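Local coordinates for trp repressor binding protein WrbA (Deinococcus radiodurans, PDB 1YDG), which uses FMN to catalyse the two-electron reduction of quinones to quinols by NADH or NADPH, working as a homotetramer of flavodoxin-like subunits, at residues Q96-A99 with F100-T103; M140-M143 with H144-A147. All coordinates share one frame; numbering follows the deposited sequence.

Contact 1 of 2, residues Q96-A99 with F100-T103; sequences QMRA and FIDT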
loop_
_atom_site.group_PDB
_atom_site.type_symbol
_atom_site.label_atom_id
_atom_site.label_comp_id
_atom_site.label_asym_id
_atom_site.label_seq_id
_atom_site.Cartn_x
_atom_site.Cartn_y
_atom_site.Cartn_z
ATOM N N GLN B 96 19.055 -3.907 3.592
ATOM C CA GLN B 96 19.744 -5.187 3.718
ATOM C C GLN B 96 18.803 -6.315 3.267
ATOM O O GLN B 96 19.197 -7.219 2.516
ATOM C CB GLN B 96 20.245 -5.406 5.158
ATOM C CG GLN B 96 21.389 -4.474 5.592
ATOM C CD GLN B 96 20.928 -3.217 6.342
ATOM O OE1 GLN B 96 19.807 -2.732 6.145
ATOM N NE2 GLN B 96 21.797 -2.694 7.216
ATOM N N MET B 97 17.545 -6.241 3.697
ATOM C CA MET B 97 16.554 -7.200 3.278
ATOM C C MET B 97 16.287 -7.041 1.785
ATOM O O MET B 97 16.275 -8.026 1.053
ATOM C CB MET B 97 15.270 -7.045 4.095
ATOM C CG MET B 97 14.087 -7.912 3.621
ATOM S SD MET B 97 14.339 -9.682 3.706
ATOM C CE MET B 97 14.100 -10.113 5.419
ATOM N N ARG B 98 16.089 -5.813 1.319
ATOM C CA ARG B 98 15.896 -5.607 -0.128
ATOM C C ARG B 98 17.100 -6.103 -0.942
ATOM O O ARG B 98 16.922 -6.597 -2.033
ATOM C CB ARG B 98 15.619 -4.152 -0.477
ATOM C CG ARG B 98 14.364 -3.541 0.161
ATOM C CD ARG B 98 13.097 -4.352 0.000
ATOM N NE ARG B 98 12.768 -4.659 -1.393
ATOM C CZ ARG B 98 11.590 -5.122 -1.814
ATOM N NH1 ARG B 98 10.579 -5.306 -0.962
ATOM N NH2 ARG B 98 11.407 -5.383 -3.102
ATOM N N ALA B 99 18.316 -5.925 -0.436
ATOM C CA ALA B 99 19.503 -6.421 -1.146
ATOM C C ALA B 99 19.417 -7.919 -1.335
ATOM O O ALA B 99 19.738 -8.413 -2.411
ATOM C CB ALA B 99 20.773 -6.054 -0.417
ATOM N N PHE B 100 18.966 -8.630 -0.291
ATOM C CA PHE B 100 18.741 -10.058 -0.367
ATOM C C PHE B 100 17.688 -10.382 -1.416
ATOM O O PHE B 100 17.883 -11.228 -2.268
ATOM C CB PHE B 100 18.298 -10.638 0.981
ATOM C CG PHE B 100 17.944 -12.080 0.892
ATOM C CD1 PHE B 100 18.913 -13.022 0.531
ATOM C CD2 PHE B 100 16.652 -12.503 1.091
ATOM C CE1 PHE B 100 18.577 -14.377 0.407
ATOM C CE2 PHE B 100 16.319 -13.825 0.956
ATOM C CZ PHE B 100 17.278 -14.764 0.615
ATOM N N ILE B 101 16.545 -9.703 -1.330
ATOM C CA ILE B 101 15.462 -9.871 -2.299
ATOM C C ILE B 101 15.975 -9.680 -3.743
ATOM O O ILE B 101 15.632 -10.449 -4.638
ATOM C CB ILE B 101 14.283 -8.902 -1.963
ATOM C CG1 ILE B 101 13.543 -9.402 -0.719
ATOM C CG2 ILE B 101 13.338 -8.752 -3.143
ATOM C CD1 ILE B 101 12.619 -8.371 -0.083
ATOM N N ASP B 102 16.831 -8.693 -3.946
ATOM C CA ASP B 102 17.372 -8.419 -5.275
ATOM C C ASP B 102 18.322 -9.514 -5.788
ATOM O O ASP B 102 18.600 -9.557 -6.987
ATOM C CB ASP B 102 18.024 -7.026 -5.334
ATOM C CG ASP B 102 17.004 -5.885 -5.286
ATOM O OD1 ASP B 102 15.790 -6.183 -5.224
ATOM O OD2 ASP B 102 17.410 -4.681 -5.313
ATOM N N THR B 103 18.788 -10.419 -4.925
ATOM C CA THR B 103 19.560 -11.587 -5.397
ATOM C C THR B 103 18.704 -12.732 -5.912
ATOM O O THR B 103 19.232 -13.687 -6.471
ATOM C CB THR B 103 20.501 -12.167 -4.326
ATOM O OG1 THR B 103 19.745 -12.787 -3.270
ATOM C CG2 THR B 103 21.404 -11.102 -3.807
HETATM O O HOH W 1 14.302 -4.516 -3.854
#
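Bends at chi2 and chi3 of Arg98 fold its side chain back over Ile101, one turn of helix away, and Ile101 answers with CG1 set opposite its own carbonyl carbon (chi1 -73°), from where the extended chi2 (165°) carries CD1 out to the guanidinium. That methyl lies 3.6 Å above the guanidinium plane, toward the rim of one face, and 3.8 Å from Arg98 NH1. The same methyl also meets Met97 CG at 4.0 Å, the flexible methionine and branched isoleucine filling the same apolar side of the helix. Arginine suits position 98 because its flat end can rest on a methyl while NH1 bonds to Thr141 OG1 of helix 131-144 and NE works at the edge. There NE donates to a water in the guanidinium plane at 2.9 Å from Arg98 NE, and the water donates to Asp102 OD1 at 2.6 Å, so the opposite charges are joined through water. Beneath the side chains the backbone keeps its alpha-helical bonds, the one from Ile101 N to Met97 O being nearly straight (171°). At the last turn Phe100 O takes two bonds from Thr103, from N and from OG1, the hydroxyl approaching on a lone pair. Asp102 OD2 accepts from the backbone N of Ser95 in the second subunit. Helix 95-102 turns Met97, Phe100 and Ile101 onto Phe84 of strand 81-89, while Ile101 also touches Leu138 of helix 131-144.

Contact 2 of 2, residues M140-M143 with H144-A147; sequences MTAM and HWGA
Trp145 lays one face of its indole against the last turn of the helix: Ala142 CA sits over the six-membered ring in a CH-pi contact, 4.1 Å from its centroid and 22° off the normal. Thr141 O lies above the same face, 3.4 Å from the plane and toward the rim. The Thr141 and Trp145 side chains cross obliquely, Thr141 CG2 coming within 3.6 Å of Trp145 CZ2; the methyl points there because CG2 is opposite the backbone N, an orientation that sets OG1 beside that N, where it is hydrogen-bonded to Arg98 NH1 and to Phe90 O of the second subunit. The imidazole of His144 is turned differently, presenting its edge, with CD2 3.3 Å from Met140 O in the ring plane. His144 belongs to the FMN site, and its NE2 is hydrogen-bonded to Tyr167 OH of the third subunit. Just past Trp145 the helix ends in a Schellman motif, built on Gly146, whose positive phi of 66° is readily adopted without a side chain. Gly146 N bonds to Met143 O at 3.0 Å, and Ala147 N reaches back to Ala142 O at 3.3 Å. Trp145 N also bonds to Ala142 O, from the opposite face of the carbonyl plane, so two donors grip this one oxygen. Small residues suit the turn, since Ala142 CB and Ala147 CB meet at 4.0 Å and both side chains touch Phe118 of strand 117-124. Replacing Trp145 by an alanine is likely to open a gap beside Thr141 CG2 and Ala142 CA and deprive Phe90 of the second subunit of its edge-to-face ring partner.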
loop_
_atom_site.group_PDB
_atom_site.type_symbol
_atom_site.label_atom_id
_atom_site.label_comp_id
_atom_site.label_asym_id
_atom_site.label_seq_id
_atom_site.Cartn_x
_atom_site.Cartn_y
_atom_site.Cartn_z
ATOM N N MET B 140 3.660 -7.801 -1.104
ATOM C CA MET B 140 3.558 -7.429 -2.530
ATOM C C MET B 140 4.697 -8.067 -3.347
ATOM O O MET B 140 4.466 -8.592 -4.437
ATOM C CB MET B 140 3.543 -5.921 -2.757
ATOM C CG MET B 140 2.313 -5.168 -2.219
ATOM S SD MET B 140 0.665 -5.816 -2.611
ATOM C CE MET B 140 0.315 -6.707 -1.107
ATOM N N THR B 141 5.914 -8.011 -2.815
ATOM C CA THR B 141 7.081 -8.699 -3.422
ATOM C C THR B 141 6.843 -10.191 -3.624
ATOM O O THR B 141 7.132 -10.750 -4.697
ATOM C CB THR B 141 8.358 -8.456 -2.547
ATOM O OG1 THR B 141 8.783 -7.103 -2.744
ATOM C CG2 THR B 141 9.494 -9.392 -2.905
ATOM N N ALA B 142 6.301 -10.848 -2.599
ATOM C CA ALA B 142 6.020 -12.277 -2.697
ATOM C C ALA B 142 5.002 -12.592 -3.793
ATOM O O ALA B 142 5.041 -13.681 -4.380
ATOM C CB ALA B 142 5.558 -12.828 -1.359
ATOM N N MET B 143 4.095 -11.658 -4.079
ATOM C CA MET B 143 3.104 -11.886 -5.130
ATOM C C MET B 143 3.745 -12.022 -6.506
ATOM O O MET B 143 3.265 -12.795 -7.339
ATOM C CB MET B 143 2.064 -10.789 -5.181
ATOM C CG MET B 143 1.241 -10.706 -3.909
ATOM S SD MET B 143 -0.261 -9.782 -4.126
ATOM C CE MET B 143 -0.792 -9.596 -2.421
ATOM N N HIS B 144 4.816 -11.271 -6.736
ATOM C CA HIS B 144 5.566 -11.379 -7.984
ATOM C C HIS B 144 6.109 -12.800 -8.204
ATOM O O HIS B 144 6.277 -13.224 -9.341
ATOM C CB HIS B 144 6.695 -10.340 -8.023
ATOM C CG HIS B 144 6.226 -8.943 -8.262
ATOM N ND1 HIS B 144 6.508 -8.249 -9.418
ATOM C CD2 HIS B 144 5.481 -8.110 -7.498
ATOM C CE1 HIS B 144 5.972 -7.045 -9.349
ATOM N NE2 HIS B 144 5.337 -6.939 -8.195
ATOM N N TRP B 145 6.322 -13.528 -7.108
ATOM C CA TRP B 145 6.830 -14.904 -7.117
ATOM C C TRP B 145 5.754 -15.969 -7.268
ATOM O O TRP B 145 6.088 -17.133 -7.385
ATOM C CB TRP B 145 7.575 -15.241 -5.814
ATOM C CG TRP B 145 8.573 -14.240 -5.337
ATOM C CD1 TRP B 145 9.180 -13.263 -6.069
ATOM C CD2 TRP B 145 9.129 -14.165 -4.024
ATOM N NE1 TRP B 145 10.052 -12.561 -5.282
ATOM C CE2 TRP B 145 10.045 -13.097 -4.021
ATOM C CE3 TRP B 145 8.925 -14.891 -2.841
ATOM C CZ2 TRP B 145 10.761 -12.723 -2.874
ATOM C CZ3 TRP B 145 9.644 -14.525 -1.693
ATOM C CH2 TRP B 145 10.539 -13.447 -1.720
ATOM N N GLY B 146 4.479 -15.585 -7.221
ATOM C CA GLY B 146 3.388 -16.551 -7.169
ATOM C C GLY B 146 3.406 -17.348 -5.874
ATOM O O GLY B 146 3.044 -18.522 -5.847
ATOM N N ALA B 147 3.826 -16.706 -4.794
ATOM C CA ALA B 147 3.751 -17.306 -3.478
ATOM C C ALA B 147 2.281 -17.401 -3.059
ATOM O O ALA B 147 1.416 -16.694 -3.591
ATOM C CB ALA B 147 4.531 -16.479 -2.483
#

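Contact 1 comes first along the chain, in helix 95-102 after strand 81-89; contact 2 follows at the end of helix 131-144, where the chain turns toward strand 148-149. Strand 117-124 comes between them in sequence and pairs in parallel with both 81-89 and 148-149 in the flavodoxin-like sheet. Their centres are about 14 Å apart, yet the two helices touch directly: Arg98 NH1 is 3.1 Å from Thr141 OG1, a probable hydrogen bond, and Ile101 CG2 packs on Thr141 CG2. Both contacts also meet the second subunit, with its Phe90, part of an FMN site, reached from Ile101 and Trp145. This is consistent with the junction of the two helices lying at a subunit interface near the cofactor site.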